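Local coordinates for porin protein associated with imipenem resistance (PDB 4FUV) that forms an eight-stranded outer-membrane beta-barrel of Acinetobacter baumannii and probably takes part in uptake of ornithine and imipenem, consistent with its link to imipenem resistance, at residues P18-E24 and V219-W225; L77-P83 and L95-A101; N89-Q93 and F154-I158; A147-G153 and E167-T173. All blocks are in the same frame, centred on the assembly; numbering follows the deposited sequence.

Contact 1 (P18-E24 and V219-W225). With C8E ((hydroxyethyloxy)tri(ethyloxy)octane), chain F.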
# COMPACT_ATOMS: atom_id res chain seq x y z
N PRO A 18 -6.98 38.06 25.84
CA PRO A 18 -6.37 37.04 24.99
C PRO A 18 -5.14 37.59 24.30
O PRO A 18 -5.02 38.80 24.08
CB PRO A 18 -7.48 36.70 23.98
CG PRO A 18 -8.41 37.82 24.03
CD PRO A 18 -8.35 38.38 25.41
N VAL A 19 -4.21 36.71 24.00
CA VAL A 19 -2.96 37.05 23.35
C VAL A 19 -3.10 36.85 21.84
O VAL A 19 -2.31 37.37 21.06
CB VAL A 19 -1.81 36.15 23.85
CG1 VAL A 19 -1.45 36.52 25.27
CG2 VAL A 19 -2.22 34.64 23.75
N GLY A 20 -4.12 36.10 21.44
CA GLY A 20 -4.30 35.84 20.03
C GLY A 20 -5.48 34.96 19.70
O GLY A 20 -6.36 34.71 20.53
N ALA A 21 -5.48 34.48 18.47
CA ALA A 21 -6.57 33.69 17.96
C ALA A 21 -6.02 32.71 16.93
O ALA A 21 -4.90 32.86 16.43
CB ALA A 21 -7.63 34.58 17.34
N ARG A 22 -6.79 31.68 16.62
CA ARG A 22 -6.33 30.76 15.60
C ARG A 22 -7.50 30.30 14.75
O ARG A 22 -8.64 30.29 15.20
CB ARG A 22 -5.58 29.58 16.22
CG ARG A 22 -6.44 28.53 16.92
CD ARG A 22 -5.59 27.46 17.60
NE ARG A 22 -6.42 26.51 18.34
CZ ARG A 22 -6.04 25.86 19.44
NH1 ARG A 22 -4.81 26.02 19.95
NH2 ARG A 22 -6.89 25.02 20.03
N ALA A 23 -7.19 29.96 13.50
CA ALA A 23 -8.15 29.34 12.60
C ALA A 23 -7.70 27.92 12.37
O ALA A 23 -6.50 27.66 12.25
CB ALA A 23 -8.19 30.10 11.27
N GLU A 24 -8.65 26.99 12.31
CA GLU A 24 -8.30 25.59 12.23
C GLU A 24 -9.33 24.79 11.44
O GLU A 24 -10.50 25.16 11.33
CB GLU A 24 -8.14 25.00 13.64
CG GLU A 24 -9.45 24.91 14.45
CD GLU A 24 -9.22 25.03 15.97
OE1 GLU A 24 -8.20 25.64 16.38
OE2 GLU A 24 -10.04 24.51 16.74
N VAL A 219 -5.39 20.96 11.95
CA VAL A 219 -4.28 21.84 11.61
C VAL A 219 -4.82 23.27 11.51
O VAL A 219 -6.03 23.47 11.42
CB VAL A 219 -3.60 21.43 10.28
CG1 VAL A 219 -2.87 20.11 10.45
CG2 VAL A 219 -4.64 21.34 9.15
N GLY A 220 -3.92 24.26 11.53
CA GLY A 220 -4.36 25.64 11.48
C GLY A 220 -3.28 26.70 11.57
O GLY A 220 -2.07 26.43 11.50
N VAL A 221 -3.72 27.94 11.70
CA VAL A 221 -2.82 29.07 11.75
C VAL A 221 -3.09 29.86 13.02
O VAL A 221 -4.24 30.12 13.36
CB VAL A 221 -3.02 29.94 10.51
CG1 VAL A 221 -2.04 31.11 10.49
CG2 VAL A 221 -2.89 29.09 9.25
N ASN A 222 -2.01 30.22 13.72
CA ASN A 222 -2.09 31.04 14.92
C ASN A 222 -1.77 32.49 14.58
O ASN A 222 -0.85 32.78 13.81
CB ASN A 222 -1.11 30.54 15.99
CG ASN A 222 -1.41 29.11 16.45
OD1 ASN A 222 -0.61 28.20 16.27
ND2 ASN A 222 -2.57 28.92 17.06
N PHE A 223 -2.54 33.41 15.15
CA PHE A 223 -2.27 34.84 14.98
C PHE A 223 -2.06 35.47 16.35
O PHE A 223 -2.83 35.21 17.27
CB PHE A 223 -3.43 35.54 14.27
CG PHE A 223 -3.77 34.96 12.92
CD1 PHE A 223 -3.10 35.38 11.77
CD2 PHE A 223 -4.76 33.99 12.79
CE1 PHE A 223 -3.40 34.84 10.53
CE2 PHE A 223 -5.07 33.45 11.55
CZ PHE A 223 -4.40 33.87 10.42
N PHE A 224 -1.02 36.28 16.48
CA PHE A 224 -0.74 36.94 17.76
C PHE A 224 -0.66 38.45 17.59
O PHE A 224 0.04 38.95 16.71
CB PHE A 224 0.55 36.40 18.37
CG PHE A 224 0.46 34.96 18.77
CD1 PHE A 224 -0.20 34.59 19.93
CD2 PHE A 224 0.99 33.96 17.96
CE1 PHE A 224 -0.30 33.25 20.29
CE2 PHE A 224 0.90 32.63 18.32
CZ PHE A 224 0.25 32.28 19.49
N TRP A 225 -1.41 39.17 18.42
CA TRP A 225 -1.35 40.62 18.43
C TRP A 225 -0.46 41.13 19.56
O TRP A 225 0.26 40.36 20.19
CB TRP A 225 -2.75 41.21 18.55
CG TRP A 225 -3.66 40.50 19.51
CD1 TRP A 225 -3.59 40.50 20.89
CD2 TRP A 225 -4.82 39.72 19.18
NE1 TRP A 225 -4.63 39.77 21.41
CE2 TRP A 225 -5.40 39.28 20.39
CE3 TRP A 225 -5.42 39.36 17.97
CZ2 TRP A 225 -6.54 38.49 20.42
CZ3 TRP A 225 -6.56 38.58 18.01
CH2 TRP A 225 -7.11 38.15 19.22
C4 C8E F . 0.52 23.57 8.44
C5 C8E F . -0.90 23.93 8.85
C6 C8E F . -1.36 25.22 8.17
C7 C8E F . -2.84 25.14 7.81
O9 C8E F . -7.29 27.01 8.58
C10 C8E F . -8.20 27.74 7.78
C11 C8E F . -9.62 27.23 8.02
O12 C8E F . -10.36 28.10 8.85
C13 C8E F . -11.74 28.06 8.58
C14 C8E F . -12.41 29.36 8.99
C16 C8E F . -15.60 28.98 10.80
C17 C8E F . -16.39 28.84 12.10
O18 C8E F . -17.77 28.84 11.81
C19 C8E F . -18.16 27.74 11.02
C20 C8E F . -19.68 27.67 10.96
O21 C8E F . -20.07 27.57 9.61
O HOH W 1 -2.32 26.29 18.37

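Contact 2 (L77-P83 and L95-A101)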
# COMPACT_ATOMS: atom_id res chain seq x y z
N LEU A 77 -12.92 23.96 25.57
CA LEU A 77 -12.02 24.76 26.39
C LEU A 77 -10.84 23.88 26.81
O LEU A 77 -11.02 22.88 27.53
CB LEU A 77 -12.74 25.30 27.61
CG LEU A 77 -11.87 26.15 28.53
CD1 LEU A 77 -11.36 27.39 27.79
CD2 LEU A 77 -12.66 26.55 29.77
N ASN A 78 -9.65 24.23 26.34
CA ASN A 78 -8.44 23.48 26.69
C ASN A 78 -7.41 24.31 27.42
O ASN A 78 -7.16 25.47 27.07
CB ASN A 78 -7.78 22.90 25.44
CG ASN A 78 -8.63 21.85 24.78
OD1 ASN A 78 -9.32 21.12 25.46
ND2 ASN A 78 -8.59 21.78 23.46
N ALA A 79 -6.79 23.70 28.42
CA ALA A 79 -5.51 24.18 28.94
C ALA A 79 -4.41 23.65 28.02
O ALA A 79 -4.46 22.49 27.60
CB ALA A 79 -5.28 23.68 30.35
N GLU A 80 -3.44 24.49 27.69
CA GLU A 80 -2.27 24.03 26.95
C GLU A 80 -1.00 24.19 27.79
O GLU A 80 -0.66 25.28 28.26
CB GLU A 80 -2.13 24.77 25.61
CG GLU A 80 -3.40 24.74 24.76
CD GLU A 80 -3.19 25.34 23.38
OE1 GLU A 80 -2.24 26.13 23.19
OE2 GLU A 80 -3.99 25.00 22.47
N ILE A 81 -0.30 23.08 27.98
CA ILE A 81 0.90 23.08 28.80
C ILE A 81 2.13 22.89 27.92
O ILE A 81 2.26 21.88 27.23
CB ILE A 81 0.86 22.01 29.90
CG1 ILE A 81 -0.23 22.34 30.93
CG2 ILE A 81 2.24 21.92 30.62
CD1 ILE A 81 -1.55 21.68 30.70
N ARG A 82 3.03 23.86 27.97
CA ARG A 82 4.26 23.84 27.18
C ARG A 82 5.45 23.58 28.08
O ARG A 82 5.88 24.49 28.79
CB ARG A 82 4.42 25.17 26.44
CG ARG A 82 3.41 25.40 25.33
CD ARG A 82 3.51 26.83 24.73
NE ARG A 82 3.06 26.85 23.34
CZ ARG A 82 1.79 26.70 22.96
NH1 ARG A 82 0.83 26.54 23.87
NH2 ARG A 82 1.47 26.73 21.68
N PRO A 83 5.97 22.34 28.09
CA PRO A 83 7.10 22.01 28.99
C PRO A 83 8.33 22.88 28.70
O PRO A 83 9.11 23.13 29.61
CB PRO A 83 7.38 20.53 28.69
CG PRO A 83 6.03 19.98 28.26
CD PRO A 83 5.41 21.13 27.45
N LEU A 95 5.78 22.95 21.33
CA LEU A 95 5.28 21.64 21.79
C LEU A 95 4.37 21.77 23.03
O LEU A 95 4.74 22.39 24.03
CB LEU A 95 6.45 20.69 22.08
CG LEU A 95 7.28 20.26 20.88
CD1 LEU A 95 8.59 19.61 21.37
CD2 LEU A 95 6.51 19.28 20.01
N TYR A 96 3.18 21.19 22.97
CA TYR A 96 2.28 21.30 24.12
C TYR A 96 1.39 20.09 24.34
O TYR A 96 1.10 19.34 23.41
CB TYR A 96 1.42 22.57 24.03
CG TYR A 96 0.38 22.60 22.91
CD1 TYR A 96 0.73 23.05 21.64
CD2 TYR A 96 -0.95 22.22 23.13
CE1 TYR A 96 -0.21 23.11 20.61
CE2 TYR A 96 -1.90 22.26 22.09
CZ TYR A 96 -1.51 22.71 20.84
OH TYR A 96 -2.41 22.76 19.79
N VAL A 97 0.95 19.92 25.58
CA VAL A 97 -0.11 18.96 25.89
C VAL A 97 -1.37 19.74 26.20
O VAL A 97 -1.34 20.73 26.95
CB VAL A 97 0.27 18.01 27.06
CG1 VAL A 97 0.76 18.79 28.24
CG2 VAL A 97 -0.92 17.13 27.47
N ALA A 98 -2.46 19.32 25.57
CA ALA A 98 -3.79 19.91 25.75
C ALA A 98 -4.65 19.03 26.64
O ALA A 98 -4.76 17.82 26.44
CB ALA A 98 -4.47 20.08 24.38
N ALA A 99 -5.28 19.65 27.63
CA ALA A 99 -6.21 18.95 28.48
C ALA A 99 -7.39 19.87 28.73
O ALA A 99 -7.23 21.04 29.06
CB ALA A 99 -5.56 18.59 29.78
N GLY A 100 -8.59 19.33 28.57
CA GLY A 100 -9.77 20.15 28.76
C GLY A 100 -11.05 19.38 28.53
O GLY A 100 -11.15 18.18 28.83
N ALA A 101 -12.04 20.08 28.01
CA ALA A 101 -13.34 19.46 27.81
C ALA A 101 -14.14 20.15 26.71
O ALA A 101 -13.86 21.28 26.30
CB ALA A 101 -14.13 19.46 29.11

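Contact 3 (N89-Q93 and F154-I158). With C8E ((hydroxyethyloxy)tri(ethyloxy)octane), chain H.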
# COMPACT_ATOMS: atom_id res chain seq x y z
N ASN A 89 13.71 28.65 21.30
CA ASN A 89 13.75 27.71 20.19
C ASN A 89 12.31 27.48 19.74
O ASN A 89 11.44 27.19 20.56
CB ASN A 89 14.44 26.41 20.60
CG ASN A 89 14.59 25.45 19.44
OD1 ASN A 89 13.66 24.73 19.08
ND2 ASN A 89 15.77 25.44 18.84
N ARG A 90 12.05 27.66 18.45
CA ARG A 90 10.68 27.67 17.96
C ARG A 90 10.04 26.28 17.99
O ARG A 90 8.84 26.14 18.22
CB ARG A 90 10.62 28.28 16.55
CG ARG A 90 10.34 27.29 15.44
CD ARG A 90 11.03 27.68 14.14
NE ARG A 90 10.74 29.05 13.74
CZ ARG A 90 11.63 30.04 13.81
NH1 ARG A 90 12.85 29.80 14.26
NH2 ARG A 90 11.29 31.26 13.42
N TRP A 91 10.83 25.23 17.77
CA TRP A 91 10.29 23.88 17.85
C TRP A 91 9.93 23.53 19.29
O TRP A 91 8.82 23.06 19.56
CB TRP A 91 11.29 22.88 17.26
CG TRP A 91 11.89 23.37 16.00
CD1 TRP A 91 13.21 23.63 15.76
CD2 TRP A 91 11.19 23.72 14.79
NE1 TRP A 91 13.38 24.10 14.48
CE2 TRP A 91 12.16 24.15 13.87
CE3 TRP A 91 9.85 23.69 14.41
CZ2 TRP A 91 11.81 24.56 12.58
CZ3 TRP A 91 9.51 24.09 13.13
CH2 TRP A 91 10.49 24.52 12.23
N ALA A 92 10.85 23.80 20.21
CA ALA A 92 10.62 23.51 21.62
C ALA A 92 9.43 24.28 22.20
O ALA A 92 8.62 23.70 22.91
CB ALA A 92 11.86 23.80 22.43
N GLN A 93 9.35 25.58 21.93
CA GLN A 93 8.26 26.42 22.45
C GLN A 93 6.89 25.97 21.93
O GLN A 93 5.87 26.11 22.62
CB GLN A 93 8.50 27.90 22.13
CG GLN A 93 7.53 28.88 22.81
CD GLN A 93 6.19 29.02 22.09
OE1 GLN A 93 6.09 28.72 20.90
NE2 GLN A 93 5.16 29.45 22.82
N PHE A 154 1.66 20.70 18.27
CA PHE A 154 2.92 21.23 17.80
C PHE A 154 2.64 22.54 17.07
O PHE A 154 2.11 22.53 15.95
CB PHE A 154 3.61 20.24 16.86
CG PHE A 154 4.98 20.69 16.40
CD1 PHE A 154 5.90 21.18 17.31
CD2 PHE A 154 5.34 20.61 15.06
CE1 PHE A 154 7.17 21.60 16.89
CE2 PHE A 154 6.60 21.03 14.63
CZ PHE A 154 7.52 21.52 15.55
N ALA A 155 2.99 23.66 17.68
CA ALA A 155 2.60 24.96 17.15
C ALA A 155 3.77 25.92 16.92
O ALA A 155 3.83 26.98 17.54
CB ALA A 155 1.55 25.62 18.07
N PRO A 156 4.69 25.57 16.00
CA PRO A 156 5.84 26.45 15.83
C PRO A 156 5.45 27.84 15.33
O PRO A 156 4.61 27.97 14.44
CB PRO A 156 6.71 25.72 14.79
CG PRO A 156 5.73 24.84 14.03
CD PRO A 156 4.71 24.42 15.07
N LYS A 157 6.03 28.86 15.95
CA LYS A 157 5.85 30.25 15.51
C LYS A 157 6.80 30.56 14.36
O LYS A 157 7.96 30.17 14.39
CB LYS A 157 6.15 31.22 16.64
CG LYS A 157 5.03 31.38 17.65
CD LYS A 157 5.44 32.34 18.76
CE LYS A 157 4.43 32.33 19.89
NZ LYS A 157 4.92 33.06 21.08
N ILE A 158 6.29 31.26 13.36
CA ILE A 158 7.13 31.67 12.23
C ILE A 158 7.82 32.97 12.60
O ILE A 158 9.00 33.16 12.31
CB ILE A 158 6.30 31.78 10.95
CG1 ILE A 158 6.04 30.38 10.40
CG2 ILE A 158 7.01 32.64 9.91
CD1 ILE A 158 4.68 30.18 9.83
C1 C8E H . 12.46 16.91 23.43
C2 C8E H . 11.93 18.30 23.08
C3 C8E H . 13.05 19.20 22.55
C4 C8E H . 12.61 19.96 21.30
C5 C8E H . 13.61 21.08 20.99
C6 C8E H . 14.03 21.04 19.52
O HOH W 2 7.29 28.49 18.71
O HOH W 3 3.70 28.02 20.03

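Contact 4 (A147-G153 and E167-T173). With C8E ((hydroxyethyloxy)tri(ethyloxy)octane), chain K; C8E ((hydroxyethyloxy)tri(ethyloxy)octane), chain J.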
# COMPACT_ATOMS: atom_id res chain seq x y z
N ALA A 147 -17.51 16.43 27.50
CA ALA A 147 -16.59 15.30 27.37
C ALA A 147 -15.17 15.76 27.63
O ALA A 147 -14.73 16.77 27.09
CB ALA A 147 -16.69 14.70 25.97
N PRO A 148 -14.43 15.01 28.46
CA PRO A 148 -13.03 15.33 28.73
C PRO A 148 -12.20 15.11 27.48
O PRO A 148 -12.54 14.26 26.65
CB PRO A 148 -12.62 14.30 29.80
CG PRO A 148 -13.88 13.66 30.24
CD PRO A 148 -14.84 13.76 29.11
N TYR A 149 -11.12 15.87 27.36
CA TYR A 149 -10.25 15.83 26.20
C TYR A 149 -8.80 15.78 26.63
O TYR A 149 -8.41 16.43 27.60
CB TYR A 149 -10.45 17.12 25.38
CG TYR A 149 -9.53 17.21 24.17
CD1 TYR A 149 -9.75 16.42 23.04
CD2 TYR A 149 -8.46 18.10 24.14
CE1 TYR A 149 -8.91 16.51 21.91
CE2 TYR A 149 -7.63 18.21 23.03
CZ TYR A 149 -7.85 17.40 21.92
OH TYR A 149 -7.03 17.49 20.82
N LEU A 150 -7.99 15.02 25.90
CA LEU A 150 -6.54 15.03 26.09
C LEU A 150 -5.94 15.03 24.70
O LEU A 150 -6.40 14.29 23.83
CB LEU A 150 -6.07 13.78 26.86
CG LEU A 150 -4.55 13.64 26.97
CD1 LEU A 150 -3.97 14.76 27.84
CD2 LEU A 150 -4.07 12.24 27.49
N GLY A 151 -4.92 15.83 24.48
CA GLY A 151 -4.30 15.87 23.17
C GLY A 151 -2.89 16.39 23.25
O GLY A 151 -2.46 16.84 24.31
N PHE A 152 -2.19 16.34 22.13
CA PHE A 152 -0.82 16.84 22.06
C PHE A 152 -0.67 17.68 20.81
O PHE A 152 -1.18 17.31 19.74
CB PHE A 152 0.18 15.68 22.08
CG PHE A 152 -0.02 14.72 23.22
CD1 PHE A 152 -0.92 13.66 23.11
CD2 PHE A 152 0.65 14.90 24.42
CE1 PHE A 152 -1.13 12.80 24.17
CE2 PHE A 152 0.45 14.03 25.49
CZ PHE A 152 -0.44 12.98 25.36
N GLY A 153 0.00 18.81 20.92
CA GLY A 153 0.08 19.75 19.81
C GLY A 153 1.49 20.22 19.50
O GLY A 153 2.41 20.13 20.35
N GLU A 167 -2.63 19.38 15.79
CA GLU A 167 -2.98 18.85 17.10
C GLU A 167 -3.69 17.52 16.94
O GLU A 167 -4.57 17.35 16.08
CB GLU A 167 -3.88 19.82 17.87
CG GLU A 167 -4.13 19.42 19.34
CD GLU A 167 -5.03 20.41 20.09
OE1 GLU A 167 -4.71 21.61 20.13
OE2 GLU A 167 -6.07 19.97 20.63
N VAL A 168 -3.32 16.56 17.78
CA VAL A 168 -3.99 15.27 17.78
C VAL A 168 -4.37 14.92 19.22
O VAL A 168 -3.58 15.10 20.15
CB VAL A 168 -3.14 14.14 17.14
CG1 VAL A 168 -2.70 14.54 15.72
CG2 VAL A 168 -1.92 13.81 17.98
N GLY A 169 -5.60 14.45 19.39
CA GLY A 169 -6.04 14.00 20.70
C GLY A 169 -7.28 13.13 20.63
O GLY A 169 -7.59 12.52 19.58
N ALA A 170 -8.02 13.08 21.73
CA ALA A 170 -9.26 12.32 21.74
C ALA A 170 -10.17 12.77 22.87
O ALA A 170 -9.71 13.14 23.95
CB ALA A 170 -8.96 10.81 21.86
N TYR A 171 -11.47 12.77 22.59
CA TYR A 171 -12.47 13.03 23.60
C TYR A 171 -12.95 11.69 24.14
O TYR A 171 -13.13 10.75 23.37
CB TYR A 171 -13.66 13.79 23.00
CG TYR A 171 -13.32 15.17 22.47
CD1 TYR A 171 -13.22 16.26 23.33
CD2 TYR A 171 -13.11 15.39 21.12
CE1 TYR A 171 -12.91 17.54 22.85
CE2 TYR A 171 -12.79 16.66 20.63
CZ TYR A 171 -12.71 17.72 21.50
OH TYR A 171 -12.40 18.97 20.99
N TYR A 172 -13.11 11.58 25.45
CA TYR A 172 -13.77 10.43 26.02
C TYR A 172 -15.27 10.69 25.96
O TYR A 172 -15.80 11.47 26.74
CB TYR A 172 -13.34 10.19 27.46
CG TYR A 172 -14.17 9.14 28.18
CD1 TYR A 172 -14.32 7.86 27.67
CD2 TYR A 172 -14.77 9.43 29.40
CE1 TYR A 172 -15.08 6.90 28.35
CE2 TYR A 172 -15.52 8.48 30.08
CZ TYR A 172 -15.68 7.22 29.55
OH TYR A 172 -16.43 6.29 30.23
N THR A 173 -15.93 10.03 25.01
CA THR A 173 -17.34 10.28 24.72
C THR A 173 -18.26 9.13 25.11
O THR A 173 -19.48 9.31 25.19
CB THR A 173 -17.51 10.49 23.22
OG1 THR A 173 -16.97 9.35 22.53
CG2 THR A 173 -16.75 11.73 22.79
C8 C8E K . -9.64 11.96 29.98
O9 C8E K . -10.10 10.75 30.57
C10 C8E K . -11.12 10.97 31.53
C11 C8E K . -11.56 9.65 32.14
O12 C8E K . -12.11 9.89 33.42
C13 C8E K . -13.47 10.28 33.36
O15 C8E K . -16.22 11.81 32.81
C16 C8E K . -17.24 12.30 31.95
C17 C8E K . -17.09 11.58 30.62
O18 C8E K . -18.30 11.63 29.89
C19 C8E K . -18.34 10.62 28.90
C20 C8E K . -18.76 9.29 29.53
O21 C8E K . -19.82 8.70 28.81
C8 C8E J . -4.85 10.84 23.73
O9 C8E J . -4.56 11.05 22.35
C10 C8E J . -3.19 10.81 22.08
C11 C8E J . -3.04 10.34 20.63
O18 C8E J . -8.06 6.55 21.32
C19 C8E J . -7.51 5.85 22.42
C20 C8E J . -6.82 6.89 23.29
O21 C8E J . -7.64 7.10 24.42

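Contact 1 (P18-E24 and V219-W225)
Ala21 and Phe223 form a hydrogen-bonded pair, with Phe223 N to Ala21 O at 2.7 Å. Ala23 and Val221 form the next. These bonds join 20-24 to 219-224 as antiparallel strands. Beyond the strand end, the indole of Trp225 takes over. Trp225 NE1 donates to Pro18 O at 2.9 Å, nearly in the ring plane but well above the carbonyl plane.

CH-pi contact follows from the same pose. CG of Trp225 sits between its backbone N and carbonyl carbon (chi1 40°), which folds the indole back over the first strand. Gly20 CA then lies 3.6 Å from the centroid of the six-membered ring of Trp225. Apolar contacts are looser, as between Val19 CG2 and Phe224 CE1 at 4.2 Å.

Polar groups gather on the face of Arg22, Glu24 and Asn222, which Phe224 shares near the strand end. Arg22 NE bridges to Glu24 OE1 at 2.8 Å. Asn222 lies alongside Arg22, and a water accepts from both Arg22 NH1 and Asn222 ND2. Tyr76, Asn49 and Lys218 hold Glu24 OE2. The other face, with Ala21, Ala23, Val221 and Phe223, is apolar, and detergent lies by Ala23. First strand paired with last, mostly polar inside and apolar outside, is the closure of an outer-membrane beta-barrel.

Contact 2 (L77-P83 and L95-A101)
Leu95 meets the first strand through its backbone: Leu95 O lies 3.5 Å from Arg82 CG and also touches Pro83 CD. Tyr96 comes next and carries most of the side-chain contact. Its CG stands between the backbone N and the carbonyl carbon (chi1 67°), which sets the ring beside two charged groups. The Glu80 carboxylate stacks over one face, its plane 23° from the ring, with Glu80 OE2 3.5 Å from Tyr96 CE2. The Arg82 guanidinium runs alongside, nearly parallel to the ring, with Arg82 NH2 3.8 Å from Tyr96 CD1. Arg82 NH1 also bridges to Glu80 OE1 at 3.2 Å, a straight bond in the guanidinium plane. Glu80 OE2 has a second partner in Arg22, and Tyr96 OH bonds to Glu167.

Val97 turns to the other face, where Val97 CG1 packs on Ile81 CB at 3.6 Å. This alternation, with charge facing the barrel interior and aliphatic groups outside, is that of a membrane beta-barrel wall. The two strands are antiparallel neighbours, linked by a connection that includes the short helix 90-94. Ala98 sits inward opposite Glu80. Ala99 forms a hydrogen-bonded pair with Ala79. Gly100 CA approaches Leu77 O at 3.2 Å, and Ala101 O accepts from Leu77 N at 2.9 Å.

Contact 3 (N89-Q93 and F154-I158)
Trp91 and Phe154 meet edge to edge at the tight end of this contact, with Trp91 CE3 3.4 Å from Phe154 CZ. Pro156 fills the angle beside them. Pro156 CB lies 3.6 Å from Trp91 CZ3, while its CD lies over the centre of the Phe154 ring. CG of Phe154 is anti to its backbone N (chi1 -176°), which swings the ring toward the helix and brings its CE1 close to Trp91 O. On the indole, one face carries CD of the neighbouring Arg90. These groups form a compact apolar patch.

The patch joins the short helix 90-94 to the loop that follows strand 147-154. Both belong to the connections at one end of the barrel, the end where the chain termini also lie. Asn89 is the N-cap of the helix. Its OD1 accepts from Ala92 N on a lone pair, and weakly from Trp91 N. A detergent chain lies against Ala92 on the side of the helix away from the loop.

The rest of the contact is polar and looser. Arg90, bent at chi2 and chi3, reaches along the loop backbone. Arg90 NH2 donates to Ile158 O at 3.2 Å, within the guanidinium plane but well above the carbonyl plane. The bond from Arg90 NE to Lys157 O is weak. Water fills in where Gln93 faces the loop. One water links Arg90 O, Gln93 OE1 and Lys157 N. A second water joins Gln93 OE1 to Ala155 O, and lies 2.7 Å from Ala155 O. Lys157 NZ stays 4.0 Å from Gln93 NE2, and Lys157 makes a cation-pi contact with Phe224.

Contact 4 (A147-G153 and E167-T173)
With CG anti to the backbone N in both Tyr149 (chi1 177°) and Glu167 (chi1 -171°), their side chains run toward each other across the strand pair. Tyr149 OH donates to Glu167 OE2 at 2.7 Å, on the anti lone pair of that oxygen. Glu167 OE1 is taken by Tyr96 OH, so two tyrosines grip this buried carboxylate.

Tyr171 crosses Tyr149 obliquely. Tyr149 CD1 lies over the centre of the Tyr171 ring, 3.4 Å from Tyr171 CE1. The two planes are 41° apart, neither stacked nor edge-to-face. Gly169 leaves room for the phenol: Gly169 CA is 3.6 Å from Tyr149 OH. Gly151 pairs with Gly169, and their CA atoms also come within 3.6 Å.

Strands 147-154 and 162-172 form an antiparallel hairpin of the barrel wall. Tyr149, Glu167 and Tyr171 point inward, while Leu150, Phe152, Val168 and Ala170 point outward. Detergent meets several of the outward groups, among them Leu150 and Phe152, with its C10 at the edge of the Phe152 ring. Another molecule lies on Tyr172 and Pro148. The backbone bonds include Phe152 N to Val168 O at 2.7 Å. At the far end Tyr172 N donates to Pro148 O at 3.0 Å, and Ala147 CB rests on Tyr172 O.

Contacts 1, 2 and 4 are antiparallel strand pairs of one barrel wall and are partly buried, while contact 3 is a surface contact between a short helix and a loop. Contact 4 has the most buried residues and lies nearest the centre of the chain. Contact 1 pairs the first strand with the last; contacts 2 and 4 join strands that follow each other closely. Their inward polar groups form one network: Arg22 bridges to Glu80, and Tyr96 reaches Glu167. Contacts 2 and 4 also share a backbone seam, Gly100 to Tyr149. Contact 3 relies instead on apolar packing, arginine-to-carbonyl bonds and water. It adjoins contact 2 through Leu95 and Phe154.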